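Local coordinates for CAMK/CAMK2 protein kinase (Salpingoeca rosetta, PDB 5IG1) that probably transfers phosphate from ATP to serine and threonine side chains of proteins under calcium/calmodulin control, this chain being its kinase domain, at residues Y97-E102 with A150-N155; G183-E188 with K225-I230; S244-A249 with H273-R278. All blocks are in the same frame, centred on the assembly; numbering follows the deposited sequence.

Contact 1 (Y97-E102 with A150-N155); sequences YVSGGE and ASKDPN. With PO4 (phosphate ion), chain C.
The hinge linking the two lobes of the protein kinase fold runs through Val98, Ser99 and Gly100, which lie against Ala150 to Lys152 at the start of the loop joining strands 147-149 and 158-160. Ala150 O is the polar centre of the contact, taking two bonds from one residue. Ser99 N reaches Ala150 O at 2.9 Å with an almost linear N-H...O angle of 178°, coming from well above the carbonyl plane. Ser99 OG meets Ala150 O at 3.2 Å, much nearer that plane. With chi1 at 61°, this hydroxyl sits between its own backbone N and carbonyl carbon, where it can share the acceptor with the N-H and also touch Ser151 CA. Gly100 lays its bare CA 3.4 Å from Ser151 C, a closeness that its lack of a side chain permits. Backbone hydrogen bonds of Gly100 and Gly101 with Leu149 continue the attachment of the hinge to the C-terminal lobe. Lys152 reaches back over the hinge on the exposed side: its chain is extended until a bend at chi4, 71°, and CG packs on Ser99 O while Lys152 NZ makes only a weak bond to that oxygen, at 3.5 Å. The Tyr97 ring stands apart from the loop and holds a phosphate ion, probably from the crystallisation liquor, through a hydrogen bond from Tyr97 OH to phosphate O3 of 2.7 Å.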
loop_
_atom_site.group_PDB
_atom_site.type_symbol
_atom_site.label_atom_id
_atom_site.label_comp_id
_atom_site.label_asym_id
_atom_site.label_seq_id
_atom_site.Cartn_x
_atom_site.Cartn_y
_atom_site.Cartn_z
ATOM N N TYR A 97 10.863 3.883 11.742
ATOM C CA TYR A 97 10.458 5.246 11.439
ATOM C C TYR A 97 10.443 5.482 9.935
ATOM O O TYR A 97 11.383 5.128 9.218
ATOM C CB TYR A 97 11.398 6.241 12.111
ATOM C CG TYR A 97 10.886 7.660 12.121
ATOM C CD1 TYR A 97 9.721 7.990 12.800
ATOM C CD2 TYR A 97 11.579 8.676 11.469
ATOM C CE1 TYR A 97 9.254 9.288 12.822
ATOM C CE2 TYR A 97 11.120 9.976 11.489
ATOM C CZ TYR A 97 9.954 10.277 12.165
ATOM O OH TYR A 97 9.483 11.568 12.189
ATOM N N VAL A 98 9.357 6.089 9.470
ATOM C CA VAL A 98 9.146 6.420 8.071
ATOM C C VAL A 98 8.757 7.889 8.026
ATOM O O VAL A 98 7.725 8.277 8.587
ATOM C CB VAL A 98 8.059 5.535 7.440
ATOM C CG1 VAL A 98 7.540 6.143 6.166
ATOM C CG2 VAL A 98 8.620 4.141 7.186
ATOM N N SER A 99 9.588 8.708 7.382
ATOM C CA SER A 99 9.422 10.156 7.418
ATOM C C SER A 99 9.219 10.796 6.055
ATOM O O SER A 99 9.167 12.029 5.973
ATOM C CB SER A 99 10.639 10.803 8.086
ATOM O OG SER A 99 11.817 10.521 7.350
ATOM N N GLY A 100 9.135 10.014 4.983
ATOM C CA GLY A 100 8.957 10.595 3.669
ATOM C C GLY A 100 7.520 10.850 3.279
ATOM O O GLY A 100 7.271 11.504 2.263
ATOM N N GLY A 101 6.576 10.347 4.066
ATOM C CA GLY A 101 5.180 10.503 3.764
ATOM C C GLY A 101 4.713 9.563 2.672
ATOM O O GLY A 101 5.398 8.618 2.265
ATOM N N GLU A 102 3.497 9.837 2.202
ATOM C CA GLU A 102 2.906 9.062 1.123
ATOM C C GLU A 102 3.603 9.366 -0.199
ATOM O O GLU A 102 3.904 10.521 -0.511
ATOM C CB GLU A 102 1.414 9.368 1.006
ATOM C CG GLU A 102 0.598 9.003 2.233
ATOM C CD GLU A 102 -0.889 9.202 2.020
ATOM O OE1 GLU A 102 -1.281 9.658 0.926
ATOM O OE2 GLU A 102 -1.668 8.898 2.945
ATOM N N ALA A 150 10.634 6.206 2.875
ATOM C CA ALA A 150 11.369 6.062 4.128
ATOM C C ALA A 150 11.829 7.411 4.671
ATOM O O ALA A 150 11.813 7.639 5.887
ATOM C CB ALA A 150 12.562 5.132 3.927
ATOM N N SER A 151 12.233 8.320 3.791
ATOM C CA SER A 151 12.742 9.613 4.218
ATOM C C SER A 151 12.365 10.664 3.185
ATOM O O SER A 151 12.026 10.347 2.042
ATOM C CB SER A 151 14.257 9.564 4.408
ATOM O OG SER A 151 14.893 9.032 3.257
ATOM N N LYS A 152 12.451 11.927 3.597
ATOM C CA LYS A 152 12.257 13.041 2.678
ATOM C C LYS A 152 13.417 13.204 1.711
ATOM O O LYS A 152 13.454 14.193 0.974
ATOM C CB LYS A 152 12.047 14.342 3.455
ATOM C CG LYS A 152 10.950 14.268 4.506
ATOM C CD LYS A 152 10.742 15.612 5.201
ATOM C CE LYS A 152 9.875 15.460 6.451
ATOM N NZ LYS A 152 10.595 14.755 7.550
ATOM N N ASP A 153 14.356 12.269 1.708
ATOM C CA ASP A 153 15.488 12.336 0.800
ATOM C C ASP A 153 15.061 11.862 -0.589
ATOM O O ASP A 153 14.209 10.976 -0.705
ATOM C CB ASP A 153 16.636 11.473 1.341
ATOM C CG ASP A 153 17.896 11.581 0.523
ATOM O OD1 ASP A 153 18.418 12.708 0.357
ATOM O OD2 ASP A 153 18.367 10.527 0.054
ATOM N N PRO A 154 15.594 12.454 -1.661
ATOM C CA PRO A 154 15.418 11.851 -2.987
ATOM C C PRO A 154 15.988 10.443 -2.988
ATOM O O PRO A 154 16.841 10.090 -2.169
ATOM C CB PRO A 154 16.212 12.776 -3.916
ATOM C CG PRO A 154 16.261 14.079 -3.190
ATOM C CD PRO A 154 16.267 13.764 -1.725
ATOM N N ASN A 155 15.488 9.625 -3.909
ATOM C CA ASN A 155 15.887 8.225 -4.024
ATOM C C ASN A 155 15.686 7.455 -2.719
ATOM O O ASN A 155 16.317 6.418 -2.505
ATOM C CB ASN A 155 17.345 8.092 -4.494
ATOM C CG ASN A 155 17.615 8.830 -5.798
ATOM O OD1 ASN A 155 16.724 8.992 -6.638
ATOM N ND2 ASN A 155 18.855 9.278 -5.973
HETATM P P PO4 C . 12.535 14.063 12.315
HETATM O O1 PO4 C . 12.744 15.559 12.233
HETATM O O2 PO4 C . 13.029 13.557 13.650
HETATM O O3 PO4 C . 11.066 13.741 12.189
HETATM O O4 PO4 C . 13.285 13.385 11.191
#

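Contact 2 (G183-E188 with K225-I230); sequences GYLSPE and KLYAQI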
loop_
_atom_site.group_PDB
_atom_site.type_symbol
_atom_site.label_atom_id
_atom_site.label_comp_id
_atom_site.label_asym_id
_atom_site.label_seq_id
_atom_site.Cartn_x
_atom_site.Cartn_y
_atom_site.Cartn_z
ATOM N N GLY A 183 -11.927 1.921 -4.967
ATOM C CA GLY A 183 -11.211 2.168 -6.208
ATOM C C GLY A 183 -10.198 1.100 -6.578
ATOM O O GLY A 183 -9.927 0.901 -7.767
ATOM N N TYR A 184 -9.638 0.399 -5.597
ATOM C CA TYR A 184 -8.595 -0.584 -5.862
ATOM C C TYR A 184 -9.092 -2.016 -5.712
ATOM O O TYR A 184 -8.292 -2.951 -5.817
ATOM C CB TYR A 184 -7.388 -0.322 -4.954
ATOM C CG TYR A 184 -7.012 1.142 -4.945
ATOM C CD1 TYR A 184 -7.648 2.031 -4.091
ATOM C CD2 TYR A 184 -6.058 1.646 -5.821
ATOM C CE1 TYR A 184 -7.336 3.361 -4.091
ATOM C CE2 TYR A 184 -5.736 2.995 -5.826
ATOM C CZ TYR A 184 -6.382 3.845 -4.957
ATOM O OH TYR A 184 -6.086 5.188 -4.944
ATOM N N LEU A 185 -10.392 -2.206 -5.501
ATOM C CA LEU A 185 -10.935 -3.545 -5.318
ATOM C C LEU A 185 -10.775 -4.378 -6.582
ATOM O O LEU A 185 -10.995 -3.898 -7.697
ATOM C CB LEU A 185 -12.410 -3.469 -4.931
ATOM C CG LEU A 185 -12.690 -3.036 -3.496
ATOM C CD1 LEU A 185 -14.171 -2.870 -3.261
ATOM C CD2 LEU A 185 -12.108 -4.057 -2.552
ATOM N N SER A 186 -10.390 -5.630 -6.400
ATOM C CA SER A 186 -10.304 -6.565 -7.507
ATOM C C SER A 186 -11.694 -7.074 -7.872
ATOM O O SER A 186 -12.588 -7.122 -7.023
ATOM C CB SER A 186 -9.409 -7.736 -7.133
ATOM O OG SER A 186 -9.522 -8.002 -5.748
ATOM N N PRO A 187 -11.907 -7.450 -9.135
ATOM C CA PRO A 187 -13.238 -7.944 -9.517
ATOM C C PRO A 187 -13.645 -9.171 -8.720
ATOM O O PRO A 187 -14.816 -9.316 -8.352
ATOM C CB PRO A 187 -13.080 -8.250 -11.014
ATOM C CG PRO A 187 -11.842 -7.544 -11.438
ATOM C CD PRO A 187 -10.950 -7.547 -10.248
ATOM N N GLU A 188 -12.688 -10.052 -8.422
ATOM C CA GLU A 188 -12.991 -11.267 -7.675
ATOM C C GLU A 188 -13.510 -10.952 -6.277
ATOM O O GLU A 188 -14.392 -11.651 -5.762
ATOM C CB GLU A 188 -11.745 -12.143 -7.597
ATOM C CG GLU A 188 -10.540 -11.411 -7.037
ATOM C CD GLU A 188 -9.346 -11.481 -7.950
ATOM O OE1 GLU A 188 -9.396 -10.864 -9.035
ATOM O OE2 GLU A 188 -8.361 -12.168 -7.595
ATOM N N LYS A 225 -21.995 1.593 -9.516
ATOM C CA LYS A 225 -21.450 1.778 -10.857
ATOM C C LYS A 225 -19.935 1.595 -10.872
ATOM O O LYS A 225 -19.377 1.151 -11.879
ATOM C CB LYS A 225 -21.813 3.158 -11.408
ATOM C CG LYS A 225 -23.298 3.493 -11.432
ATOM C CD LYS A 225 -23.584 4.551 -12.501
ATOM C CE LYS A 225 -24.762 5.448 -12.142
ATOM N NZ LYS A 225 -24.388 6.513 -11.165
ATOM N N LEU A 226 -19.256 1.933 -9.772
ATOM C CA LEU A 226 -17.816 1.708 -9.693
ATOM C C LEU A 226 -17.497 0.219 -9.690
ATOM O O LEU A 226 -16.644 -0.249 -10.459
ATOM C CB LEU A 226 -17.243 2.379 -8.443
ATOM C CG LEU A 226 -15.758 2.098 -8.194
ATOM C CD1 LEU A 226 -14.905 2.739 -9.285
ATOM C CD2 LEU A 226 -15.323 2.583 -6.822
ATOM N N TYR A 227 -18.168 -0.544 -8.825
ATOM C CA TYR A 227 -17.973 -1.989 -8.820
ATOM C C TYR A 227 -18.348 -2.594 -10.164
ATOM O O TYR A 227 -17.717 -3.557 -10.609
ATOM C CB TYR A 227 -18.782 -2.636 -7.691
ATOM C CG TYR A 227 -18.419 -2.163 -6.296
ATOM C CD1 TYR A 227 -17.182 -1.588 -6.032
ATOM C CD2 TYR A 227 -19.318 -2.289 -5.244
ATOM C CE1 TYR A 227 -16.849 -1.150 -4.762
ATOM C CE2 TYR A 227 -18.990 -1.856 -3.968
ATOM C CZ TYR A 227 -17.755 -1.286 -3.736
ATOM O OH TYR A 227 -17.426 -0.852 -2.472
ATOM N N ALA A 228 -19.358 -2.033 -10.834
ATOM C CA ALA A 228 -19.696 -2.491 -12.178
ATOM C C ALA A 228 -18.541 -2.254 -13.144
ATOM O O ALA A 228 -18.174 -3.145 -13.920
ATOM C CB ALA A 228 -20.964 -1.794 -12.668
ATOM N N GLN A 229 -17.954 -1.050 -13.110
ATOM C CA GLN A 229 -16.804 -0.755 -13.962
ATOM C C GLN A 229 -15.659 -1.718 -13.689
ATOM O O GLN A 229 -14.957 -2.140 -14.617
ATOM C CB GLN A 229 -16.321 0.683 -13.746
ATOM C CG GLN A 229 -17.282 1.793 -14.128
ATOM C CD GLN A 229 -16.731 3.168 -13.773
ATOM O OE1 GLN A 229 -17.475 4.071 -13.388
ATOM N NE2 GLN A 229 -15.419 3.331 -13.908
ATOM N N ILE A 230 -15.441 -2.061 -12.420
ATOM C CA ILE A 230 -14.330 -2.939 -12.079
ATOM C C ILE A 230 -14.602 -4.362 -12.557
ATOM O O ILE A 230 -13.719 -5.021 -13.118
ATOM C CB ILE A 230 -14.054 -2.883 -10.566
ATOM C CG1 ILE A 230 -13.594 -1.476 -10.174
ATOM C CG2 ILE A 230 -13.040 -3.947 -10.170
ATOM C CD1 ILE A 230 -13.265 -1.312 -8.707
#
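Ile230 is the main bump of this buried contact, pushing from helix 223-231 into a hollow bounded by the backbone of Gly183 and Leu185 and by the ring of Pro187. Both its branches lie against one carbonyl, Ile230 CG2 at 3.2 Å and Ile230 CD1 at 3.6 Å from Leu185 O. Ile230 CG2, anti to the backbone N, also meets Pro187 CG at 4.0 Å, the proline ring and the isoleucine crossing at about a right angle. Ile230 CD1 goes on toward Gly183 O, 4.1 Å away. Pro187 CG in turn rests 3.6 Å from Ile230 O, on the last turn of the helix. One turn earlier, Leu226 CD2 lies beside Gly183 N at 3.9 Å. Leu185 fills the notch by Tyr227, with Leu185 CD1 3.5 Å from Tyr227 CE1 on an oblique approach. Ile190 touches Leu185, Tyr227 and Ile230 and closes the apolar cluster, while Trp202 of helix 198-213 packs on Pro187. No hydrogen bond crosses between the two segments; the fit is by apolar packing. Residues 186-188, Ser-Pro-Glu, are this kinase's version of the APE motif ending the activation segment, and Glu188 makes the salt bridge to Arg264 known from the eukaryotic protein kinase fold.

Contact 3 (S244-A249 with H273-R278); sequences SVTTAA and HPWIAR
Trp275 of the His-Pro-Trp-Ile sequence near the end of the protein kinase fold lays its indole against the start of helix 247-256 in the C-terminal lobe. Ala249 CB stands over one face of the five-membered ring of Trp275, 3.8 Å from its centroid and 25° off the normal, a CH-pi contact displaced toward the nitrogen side. Ala248 CB meets the same side chain obliquely at Trp275 CD1, 3.9 Å away. The indole reaches this place because its CG is anti to the backbone N, chi1 -167°, which sends the ring out from the short helix 274-277; Leu208 and Leu212 of helix 198-213 and Leu252 also pack on it. Thr246 is the N-cap of helix 247-256: its OG1, set between backbone N and carbonyl carbon, accepts from Ala249 N at 3.2 Å. Glu115 ties cap and indole together, since its OE1 is hydrogen-bonded to both Thr246 OG1 and Trp275 NE1. Replacing Trp275 by an alanine would probably open a gap beneath Ala249 CB and leave Glu115 without the indole N-H. His273 caps the second helix in its own way. Its CG, anti to the backbone N and beside the carbonyl carbon, carries the ring to where Pro274 CD lies over one face and His273 ND1 accepts from Trp275 N at 3.0 Å, the donor lying 19° out of the ring plane. That placement brings the adjacent CE1 of the His273 imidazole, obliquely, to 3.6 Å from Ala248 O.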
loop_
_atom_site.group_PDB
_atom_site.type_symbol
_atom_site.label_atom_id
_atom_site.label_comp_id
_atom_site.label_asym_id
_atom_site.label_seq_id
_atom_site.Cartn_x
_atom_site.Cartn_y
_atom_site.Cartn_z
ATOM N N SER A 244 1.627 9.714 -24.984
ATOM C CA SER A 244 3.046 9.812 -24.680
ATOM C C SER A 244 3.497 8.765 -23.670
ATOM O O SER A 244 4.557 8.925 -23.056
ATOM C CB SER A 244 3.386 11.217 -24.176
ATOM O OG SER A 244 2.567 11.576 -23.080
ATOM N N VAL A 245 2.716 7.703 -23.476
ATOM C CA VAL A 245 3.094 6.600 -22.600
ATOM C C VAL A 245 3.598 5.451 -23.460
ATOM O O VAL A 245 3.079 5.209 -24.557
ATOM C CB VAL A 245 1.922 6.153 -21.704
ATOM C CG1 VAL A 245 2.266 4.865 -20.960
ATOM C CG2 VAL A 245 1.588 7.232 -20.704
ATOM N N THR A 246 4.631 4.761 -22.978
ATOM C CA THR A 246 5.128 3.583 -23.673
ATOM C C THR A 246 4.034 2.526 -23.766
ATOM O O THR A 246 3.242 2.344 -22.836
ATOM C CB THR A 246 6.339 3.002 -22.944
ATOM O OG1 THR A 246 5.953 2.615 -21.618
ATOM C CG2 THR A 246 7.451 4.022 -22.865
ATOM N N THR A 247 3.981 1.832 -24.905
ATOM C CA THR A 247 3.073 0.699 -25.002
ATOM C C THR A 247 3.459 -0.402 -24.028
ATOM O O THR A 247 2.612 -1.227 -23.681
ATOM C CB THR A 247 3.036 0.140 -26.426
ATOM O OG1 THR A 247 4.343 -0.311 -26.796
ATOM C CG2 THR A 247 2.559 1.205 -27.409
ATOM N N ALA A 248 4.715 -0.432 -23.575
ATOM C CA ALA A 248 5.109 -1.416 -22.571
ATOM C C ALA A 248 4.345 -1.201 -21.274
ATOM O O ALA A 248 3.819 -2.149 -20.684
ATOM C CB ALA A 248 6.614 -1.345 -22.321
ATOM N N ALA A 249 4.274 0.048 -20.816
ATOM C CA ALA A 249 3.503 0.347 -19.618
ATOM C C ALA A 249 2.027 0.026 -19.826
ATOM O O ALA A 249 1.392 -0.589 -18.961
ATOM C CB ALA A 249 3.691 1.812 -19.228
ATOM N N HIS A 273 8.849 -8.370 -16.074
ATOM C CA HIS A 273 8.317 -7.656 -17.229
ATOM C C HIS A 273 9.318 -6.595 -17.691
ATOM O O HIS A 273 9.955 -5.940 -16.858
ATOM C CB HIS A 273 6.979 -7.000 -16.881
ATOM C CG HIS A 273 6.274 -6.383 -18.053
ATOM N ND1 HIS A 273 6.634 -5.162 -18.584
ATOM C CD2 HIS A 273 5.225 -6.818 -18.791
ATOM C CE1 HIS A 273 5.838 -4.872 -19.596
ATOM N NE2 HIS A 273 4.974 -5.860 -19.743
ATOM N N PRO A 274 9.484 -6.409 -19.004
ATOM C CA PRO A 274 10.518 -5.472 -19.482
ATOM C C PRO A 274 10.364 -4.065 -18.936
ATOM O O PRO A 274 11.376 -3.400 -18.681
ATOM C CB PRO A 274 10.357 -5.511 -21.013
ATOM C CG PRO A 274 9.011 -6.123 -21.258
ATOM C CD PRO A 274 8.775 -7.069 -20.111
ATOM N N TRP A 275 9.134 -3.592 -18.727
ATOM C CA TRP A 275 8.945 -2.248 -18.195
ATOM C C TRP A 275 9.418 -2.123 -16.751
ATOM O O TRP A 275 9.653 -1.003 -16.285
ATOM C CB TRP A 275 7.474 -1.840 -18.300
ATOM C CG TRP A 275 7.236 -0.378 -18.074
ATOM C CD1 TRP A 275 7.326 0.618 -19.001
ATOM C CD2 TRP A 275 6.857 0.252 -16.843
ATOM N NE1 TRP A 275 7.029 1.828 -18.425
ATOM C CE2 TRP A 275 6.743 1.632 -17.099
ATOM C CE3 TRP A 275 6.614 -0.216 -15.549
ATOM C CZ2 TRP A 275 6.399 2.550 -16.109
ATOM C CZ3 TRP A 275 6.260 0.692 -14.570
ATOM C CH2 TRP A 275 6.161 2.060 -14.852
ATOM N N ILE A 276 9.574 -3.240 -16.044
ATOM C CA ILE A 276 10.004 -3.243 -14.646
ATOM C C ILE A 276 11.476 -3.615 -14.509
ATOM O O ILE A 276 12.206 -3.011 -13.724
ATOM C CB ILE A 276 9.120 -4.199 -13.814
ATOM C CG1 ILE A 276 7.654 -3.772 -13.857
ATOM C CG2 ILE A 276 9.609 -4.245 -12.372
ATOM C CD1 ILE A 276 7.333 -2.611 -12.951
ATOM N N ALA A 277 11.929 -4.615 -15.265
ATOM C CA ALA A 277 13.271 -5.161 -15.100
ATOM C C ALA A 277 14.323 -4.450 -15.937
ATOM O O ALA A 277 15.493 -4.415 -15.542
ATOM C CB ALA A 277 13.279 -6.651 -15.453
ATOM N N ARG A 278 13.940 -3.899 -17.083
ATOM C CA ARG A 278 14.873 -3.207 -17.961
ATOM C C ARG A 278 14.832 -1.714 -17.667
ATOM O O ARG A 278 13.763 -1.097 -17.683
ATOM C CB ARG A 278 14.540 -3.483 -19.426
ATOM C CG ARG A 278 14.854 -4.900 -19.867
ATOM C CD ARG A 278 16.356 -5.108 -19.997
ATOM N NE ARG A 278 16.703 -6.504 -20.249
ATOM C CZ ARG A 278 16.662 -7.083 -21.445
ATOM N NH1 ARG A 278 16.281 -6.388 -22.509
ATOM N NH2 ARG A 278 17.001 -8.361 -21.575
#

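All three contacts belong to the kinase domain and follow one another along the chain without touching. Contact 1 lies at the surface where the lobes meet, and contact 2 is buried across the centre of the chain from it, their centres about 31 Å apart. Contact 3, partly buried, is about 25 Å from contact 2 by centres; the two share helix 198-213 as a neighbour, and their helices 223-231 and 247-256 are consecutive. Chemistry follows place: loop meets loop through a carbonyl gripped by hydrogen bonds in contact 1, apolar side chains pack on one another and on backbone carbonyls in contact 2, and contact 3 combines an aromatic face with two capped helix starts.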